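Local structure of crispr-associated endoribonuclease CAS2 (5G4D) at residues M4-V9 against R26-V31; V35-V40 against R69-R74. The protein probably cleaves single-stranded RNA with the help of magnesium and serves the adaptation stage of CRISPR immunity as a homodimer that joins a Cas1 homodimer. All blocks are in the same frame, centred on the assembly; numbering follows the deposited sequence.

Contact 1: residues M4-V9 against R26-V31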
loop_
_atom_site.group_PDB
_atom_site.type_symbol
_atom_site.label_atom_id
_atom_site.label_comp_id
_atom_site.label_asym_id
_atom_site.label_seq_id
_atom_site.Cartn_x
_atom_site.Cartn_y
_atom_site.Cartn_z
ATOM N N MET A 4 -14.633 9.114 3.993
ATOM C CA MET A 4 -14.064 7.808 3.682
ATOM C C MET A 4 -12.698 7.669 4.340
ATOM O O MET A 4 -12.203 8.578 5.010
ATOM C CB MET A 4 -14.004 7.566 2.164
ATOM C CG MET A 4 -13.347 8.613 1.298
ATOM S SD MET A 4 -13.760 8.311 -0.452
ATOM C CE MET A 4 -12.697 9.514 -1.257
ATOM N N TYR A 5 -12.107 6.488 4.181
ATOM C CA TYR A 5 -10.775 6.183 4.685
ATOM C C TYR A 5 -9.906 5.791 3.497
ATOM O O TYR A 5 -10.336 5.005 2.653
ATOM C CB TYR A 5 -10.835 5.038 5.709
ATOM C CG TYR A 5 -9.608 4.920 6.564
ATOM C CD1 TYR A 5 -8.487 4.228 6.112
ATOM C CD2 TYR A 5 -9.562 5.490 7.835
ATOM C CE1 TYR A 5 -7.347 4.129 6.889
ATOM C CE2 TYR A 5 -8.430 5.391 8.621
ATOM C CZ TYR A 5 -7.321 4.715 8.142
ATOM O OH TYR A 5 -6.185 4.608 8.906
ATOM N N VAL A 6 -8.697 6.343 3.411
ATOM C CA VAL A 6 -7.854 6.071 2.248
ATOM C C VAL A 6 -6.553 5.398 2.666
ATOM O O VAL A 6 -6.024 5.614 3.762
ATOM C CB VAL A 6 -7.550 7.348 1.428
ATOM C CG1 VAL A 6 -8.831 7.879 0.780
ATOM C CG2 VAL A 6 -6.879 8.410 2.307
ATOM N N VAL A 7 -6.045 4.557 1.772
ATOM C CA VAL A 7 -4.670 4.062 1.833
ATOM C C VAL A 7 -4.028 4.496 0.534
ATOM O O VAL A 7 -4.542 4.176 -0.546
ATOM C CB VAL A 7 -4.581 2.531 1.986
ATOM C CG1 VAL A 7 -3.108 2.087 1.927
ATOM C CG2 VAL A 7 -5.262 2.053 3.262
ATOM N N ILE A 8 -2.919 5.229 0.622
ATOM C CA ILE A 8 -2.252 5.759 -0.561
ATOM C C ILE A 8 -0.868 5.137 -0.668
ATOM O O ILE A 8 -0.080 5.186 0.285
ATOM C CB ILE A 8 -2.145 7.293 -0.525
ATOM C CG1 ILE A 8 -3.541 7.908 -0.459
ATOM C CG2 ILE A 8 -1.384 7.789 -1.760
ATOM C CD1 ILE A 8 -3.533 9.417 -0.672
ATOM N N VAL A 9 -0.573 4.559 -1.827
ATOM C CA VAL A 9 0.758 4.033 -2.128
ATOM C C VAL A 9 1.259 4.750 -3.371
ATOM O O VAL A 9 0.470 5.080 -4.262
ATOM C CB VAL A 9 0.740 2.502 -2.344
ATOM C CG1 VAL A 9 0.281 1.801 -1.087
ATOM C CG2 VAL A 9 -0.166 2.141 -3.519
ATOM N N ARG A 26 1.521 15.999 5.721
ATOM C CA ARG A 26 0.633 17.041 6.215
ATOM C C ARG A 26 -0.842 16.650 6.180
ATOM O O ARG A 26 -1.685 17.450 6.601
ATOM C CB ARG A 26 0.837 18.321 5.407
ATOM C CG ARG A 26 2.252 18.869 5.443
ATOM C CD ARG A 26 2.405 20.014 4.455
ATOM N NE ARG A 26 3.080 21.146 5.061
ATOM C CZ ARG A 26 4.367 21.424 4.880
ATOM N NH1 ARG A 26 5.107 20.656 4.097
ATOM N NH2 ARG A 26 4.921 22.476 5.478
ATOM N N HIS A 27 -1.187 15.450 5.708
ATOM C CA HIS A 27 -2.594 15.129 5.505
ATOM C C HIS A 27 -2.964 13.752 6.037
ATOM O O HIS A 27 -4.118 13.528 6.414
ATOM C CB HIS A 27 -2.943 15.226 4.019
ATOM C CG HIS A 27 -2.848 16.617 3.472
ATOM N ND1 HIS A 27 -3.906 17.500 3.502
ATOM C CD2 HIS A 27 -1.815 17.285 2.904
ATOM C CE1 HIS A 27 -3.535 18.648 2.961
ATOM N NE2 HIS A 27 -2.271 18.547 2.593
ATOM N N LEU A 28 -1.998 12.834 6.086
ATOM C CA LEU A 28 -2.284 11.444 6.404
ATOM C C LEU A 28 -1.203 10.865 7.312
ATOM O O LEU A 28 -0.123 11.435 7.486
ATOM C CB LEU A 28 -2.406 10.606 5.120
ATOM C CG LEU A 28 -3.565 10.949 4.179
ATOM C CD1 LEU A 28 -3.447 10.174 2.891
ATOM C CD2 LEU A 28 -4.909 10.657 4.854
ATOM N N HIS A 29 -1.504 9.696 7.871
ATOM C CA HIS A 29 -0.563 8.975 8.716
ATOM C C HIS A 29 0.454 8.225 7.859
ATOM O O HIS A 29 0.089 7.530 6.908
ATOM C CB HIS A 29 -1.309 7.989 9.617
ATOM C CG HIS A 29 -2.280 8.627 10.559
ATOM N ND1 HIS A 29 -1.883 9.345 11.670
ATOM C CD2 HIS A 29 -3.633 8.630 10.573
ATOM C CE1 HIS A 29 -2.953 9.772 12.318
ATOM N NE2 HIS A 29 -4.029 9.348 11.675
ATOM N N TRP A 30 1.730 8.360 8.198
ATOM C CA TRP A 30 2.785 7.649 7.487
ATOM C C TRP A 30 2.885 6.223 8.028
ATOM O O TRP A 30 3.105 6.025 9.228
ATOM C CB TRP A 30 4.109 8.395 7.643
ATOM C CG TRP A 30 5.261 7.755 6.939
ATOM C CD1 TRP A 30 5.638 7.948 5.643
ATOM C CD2 TRP A 30 6.201 6.823 7.495
ATOM N NE1 TRP A 30 6.749 7.201 5.352
ATOM C CE2 TRP A 30 7.117 6.497 6.473
ATOM C CE3 TRP A 30 6.355 6.231 8.754
ATOM C CZ2 TRP A 30 8.176 5.609 6.672
ATOM C CZ3 TRP A 30 7.410 5.347 8.951
ATOM C CH2 TRP A 30 8.300 5.043 7.915
ATOM N N VAL A 31 2.704 5.231 7.154
ATOM C CA VAL A 31 2.690 3.821 7.566
ATOM C C VAL A 31 4.070 3.196 7.439
ATOM O O VAL A 31 4.573 2.555 8.367
ATOM C CB VAL A 31 1.652 3.036 6.731
ATOM C CG1 VAL A 31 1.681 1.528 7.065
ATOM C CG2 VAL A 31 0.261 3.619 6.899
#
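L28 reaches from the turn before strand 29-32 onto the tips of V6 and I8, two residues of strand 4-11 whose side chains share one face of the sheet. Both methyls of the leucine are used. CD1 of L28 meets CD1 of I8 at 3.6 Å and CG2 of V6 at 3.9 Å. CD2 of L28 also lies 3.9 Å from CG2 of V6, so this valine methyl sits against the fork. The leucine crosses each of its partners at about a right angle. In I8 the chain is extended (chi2 -170°), which carries CD1 out to the leucine. No hydrogen bond joins the segments, and all three touching residues are buried. The backbones stay well apart: the CA atoms of V6 and L28 are 8.8 Å from each other. Strand 35-40 runs between them in the sheet, bonded through its backbone to V6 and I8, and L28 also packs on F36 and V40. Helix 42-55 adds I48, which touches I8. This is a hydrophobic core between the helices and one face of an antiparallel sheet, as in the ferredoxin-like βαββαβ fold of Cas2 proteins.

Contact 2: residues V35-V40 against R69-R74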
loop_
_atom_site.group_PDB
_atom_site.type_symbol
_atom_site.label_atom_id
_atom_site.label_comp_id
_atom_site.label_asym_id
_atom_site.label_seq_id
_atom_site.Cartn_x
_atom_site.Cartn_y
_atom_site.Cartn_z
ATOM N N VAL A 35 3.877 4.664 1.832
ATOM C CA VAL A 35 2.512 4.275 2.185
ATOM C C VAL A 35 1.970 5.236 3.232
ATOM O O VAL A 35 2.618 5.460 4.259
ATOM C CB VAL A 35 2.444 2.839 2.728
ATOM C CG1 VAL A 35 0.978 2.454 3.021
ATOM C CG2 VAL A 35 3.117 1.862 1.757
ATOM N N PHE A 36 0.763 5.751 2.996
ATOM C CA PHE A 36 0.052 6.618 3.934
ATOM C C PHE A 36 -1.383 6.133 4.089
ATOM O O PHE A 36 -1.940 5.482 3.197
ATOM C CB PHE A 36 0.047 8.099 3.477
ATOM C CG PHE A 36 1.387 8.786 3.596
ATOM C CD1 PHE A 36 2.372 8.578 2.651
ATOM C CD2 PHE A 36 1.648 9.650 4.655
ATOM C CE1 PHE A 36 3.624 9.202 2.759
ATOM C CE2 PHE A 36 2.891 10.293 4.776
ATOM C CZ PHE A 36 3.874 10.074 3.824
ATOM N N GLU A 37 -2.002 6.458 5.229
ATOM C CA GLU A 37 -3.419 6.141 5.391
ATOM C C GLU A 37 -4.076 7.116 6.366
ATOM O O GLU A 37 -3.403 7.770 7.166
ATOM C CB GLU A 37 -3.635 4.690 5.860
ATOM C CG GLU A 37 -3.152 4.378 7.269
ATOM C CD GLU A 37 -3.509 2.963 7.709
ATOM O OE1 GLU A 37 -4.665 2.757 8.150
ATOM O OE2 GLU A 37 -2.642 2.070 7.615
ATOM N N GLY A 38 -5.398 7.187 6.298
ATOM C CA GLY A 38 -6.155 8.000 7.238
ATOM C C GLY A 38 -7.550 8.327 6.753
ATOM O O GLY A 38 -7.933 8.078 5.608
ATOM N N GLU A 39 -8.325 8.909 7.668
ATOM C CA GLU A 39 -9.688 9.337 7.363
ATOM C C GLU A 39 -9.684 10.700 6.677
ATOM O O GLU A 39 -8.871 11.569 7.000
ATOM C CB GLU A 39 -10.519 9.411 8.645
ATOM C CG GLU A 39 -9.796 10.091 9.801
ATOM C CD GLU A 39 -10.728 10.466 10.948
ATOM O OE1 GLU A 39 -11.545 9.610 11.356
ATOM O OE2 GLU A 39 -10.639 11.615 11.437
ATOM N N VAL A 40 -10.591 10.890 5.721
ATOM C CA VAL A 40 -10.686 12.160 5.009
ATOM C C VAL A 40 -12.140 12.513 4.735
ATOM O O VAL A 40 -13.004 11.643 4.602
ATOM C CB VAL A 40 -9.910 12.157 3.665
ATOM C CG1 VAL A 40 -8.425 11.859 3.860
ATOM C CG2 VAL A 40 -10.556 11.198 2.664
ATOM N N ARG A 69 -14.393 2.264 3.370
ATOM C CA ARG A 69 -15.532 2.784 4.122
ATOM C C ARG A 69 -15.144 3.199 5.531
ATOM O O ARG A 69 -15.780 4.088 6.115
ATOM C CB ARG A 69 -16.632 1.723 4.167
ATOM C CG ARG A 69 -17.193 1.441 2.799
ATOM C CD ARG A 69 -17.987 0.132 2.764
ATOM N NE ARG A 69 -18.495 -0.109 1.425
ATOM C CZ ARG A 69 -19.518 0.570 0.911
ATOM N NH1 ARG A 69 -20.096 1.511 1.631
ATOM N NH2 ARG A 69 -19.952 0.335 -0.322
ATOM N N SER A 70 -14.100 2.581 6.067
ATOM C CA SER A 70 -13.611 2.825 7.414
ATOM C C SER A 70 -12.195 2.282 7.479
ATOM O O SER A 70 -11.713 1.648 6.533
ATOM C CB SER A 70 -14.500 2.148 8.460
ATOM O OG SER A 70 -14.491 0.743 8.260
ATOM N N MET A 71 -11.544 2.498 8.615
ATOM C CA MET A 71 -10.186 2.017 8.793
ATOM C C MET A 71 -10.153 0.499 8.639
ATOM O O MET A 71 -10.935 -0.208 9.301
ATOM C CB MET A 71 -9.642 2.429 10.155
ATOM C CG MET A 71 -8.203 2.025 10.388
ATOM S SD MET A 71 -7.652 2.485 12.042
ATOM C CE MET A 71 -6.873 4.064 11.807
ATOM N N PRO A 72 -9.324 -0.031 7.749
ATOM C CA PRO A 72 -9.302 -1.471 7.510
ATOM C C PRO A 72 -8.536 -2.216 8.588
ATOM O O PRO A 72 -7.607 -1.696 9.212
ATOM C CB PRO A 72 -8.595 -1.587 6.153
ATOM C CG PRO A 72 -7.683 -0.383 6.110
ATOM C CD PRO A 72 -8.450 0.713 6.820
ATOM N N LYS A 73 -8.937 -3.466 8.799
ATOM C CA LYS A 73 -8.138 -4.328 9.645
ATOM C C LYS A 73 -6.825 -4.657 8.932
ATOM O O LYS A 73 -6.748 -4.679 7.701
ATOM C CB LYS A 73 -8.899 -5.606 9.998
ATOM C CG LYS A 73 -8.082 -6.524 10.870
ATOM C CD LYS A 73 -8.888 -7.641 11.449
ATOM C CE LYS A 73 -9.606 -8.299 10.334
ATOM N NZ LYS A 73 -8.842 -9.470 9.854
ATOM N N ARG A 74 -5.773 -4.860 9.715
ATOM C CA ARG A 74 -4.494 -5.216 9.120
ATOM C C ARG A 74 -3.688 -6.048 10.099
ATOM O O ARG A 74 -3.881 -5.972 11.314
ATOM C CB ARG A 74 -3.706 -3.970 8.688
ATOM C CG ARG A 74 -2.863 -3.292 9.776
ATOM C CD ARG A 74 -3.708 -2.453 10.742
ATOM N NE ARG A 74 -4.702 -1.613 10.067
ATOM C CZ ARG A 74 -4.431 -0.436 9.505
ATOM N NH1 ARG A 74 -3.187 0.045 9.514
ATOM N NH2 ARG A 74 -5.396 0.241 8.910
#
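Strand 35-40 and residues 69-74 are not paired through their backbones. Residues 69-72 form a loop, and R74 lies in the strand that follows. Only side chains bridge the gap, with E37 and R74 each pointing toward the other segment. They approach from opposite directions and form an end-on, two-pronged salt bridge. NH2 of R74 gives a bond of 2.7 Å to OE1 of E37, in the guanidinium plane and on the syn lone pair. NH1 of R74 bonds OE2 of E37 at 2.8 Å and is less well aligned, lying 24° out of the carboxylate plane. The two planes are 33° apart. The arginine is bent at chi2 and chi3, which folds it back over its own chain. There NE and NH2 of R74 both bond the carbonyl O of P72, each at 3.0 Å. This second grip helps fix the rotation of the guanidinium. CG of M71 comes within 4.2 Å of OE1 of E37. The carboxylate has further partners: OE1 is hydrogen-bonded to Y5 OH, and OE2 to Y66 OH of the second subunit. M71 and P72 also pack on Y5 of strand 4-11. On the other face of strand 35-40, F36 meets helix 17-25 and V40 meets helix 42-55, while K73 and R74 pair antiparallel with a strand of the second subunit.

Both segments of contact 1 precede those of contact 2 in the sequence, and the centres of the two contacts are about 7 Å apart. Strand 35-40 connects them: it lies between strands 29-32 and 4-11 in the sheet and supplies one side of contact 2. Y5, on strand 4-11, is a direct tie, since its hydroxyl reaches the carboxylate of contact 2. The L28 cluster of contact 1 lies on the face packed by helices, and the salt bridge of contact 2 on the other face. Segments of both contacts reach the second subunit. Contact 2 does so also through Y66 of that subunit and through strand 73-78, which pairs antiparallel with one of its strands.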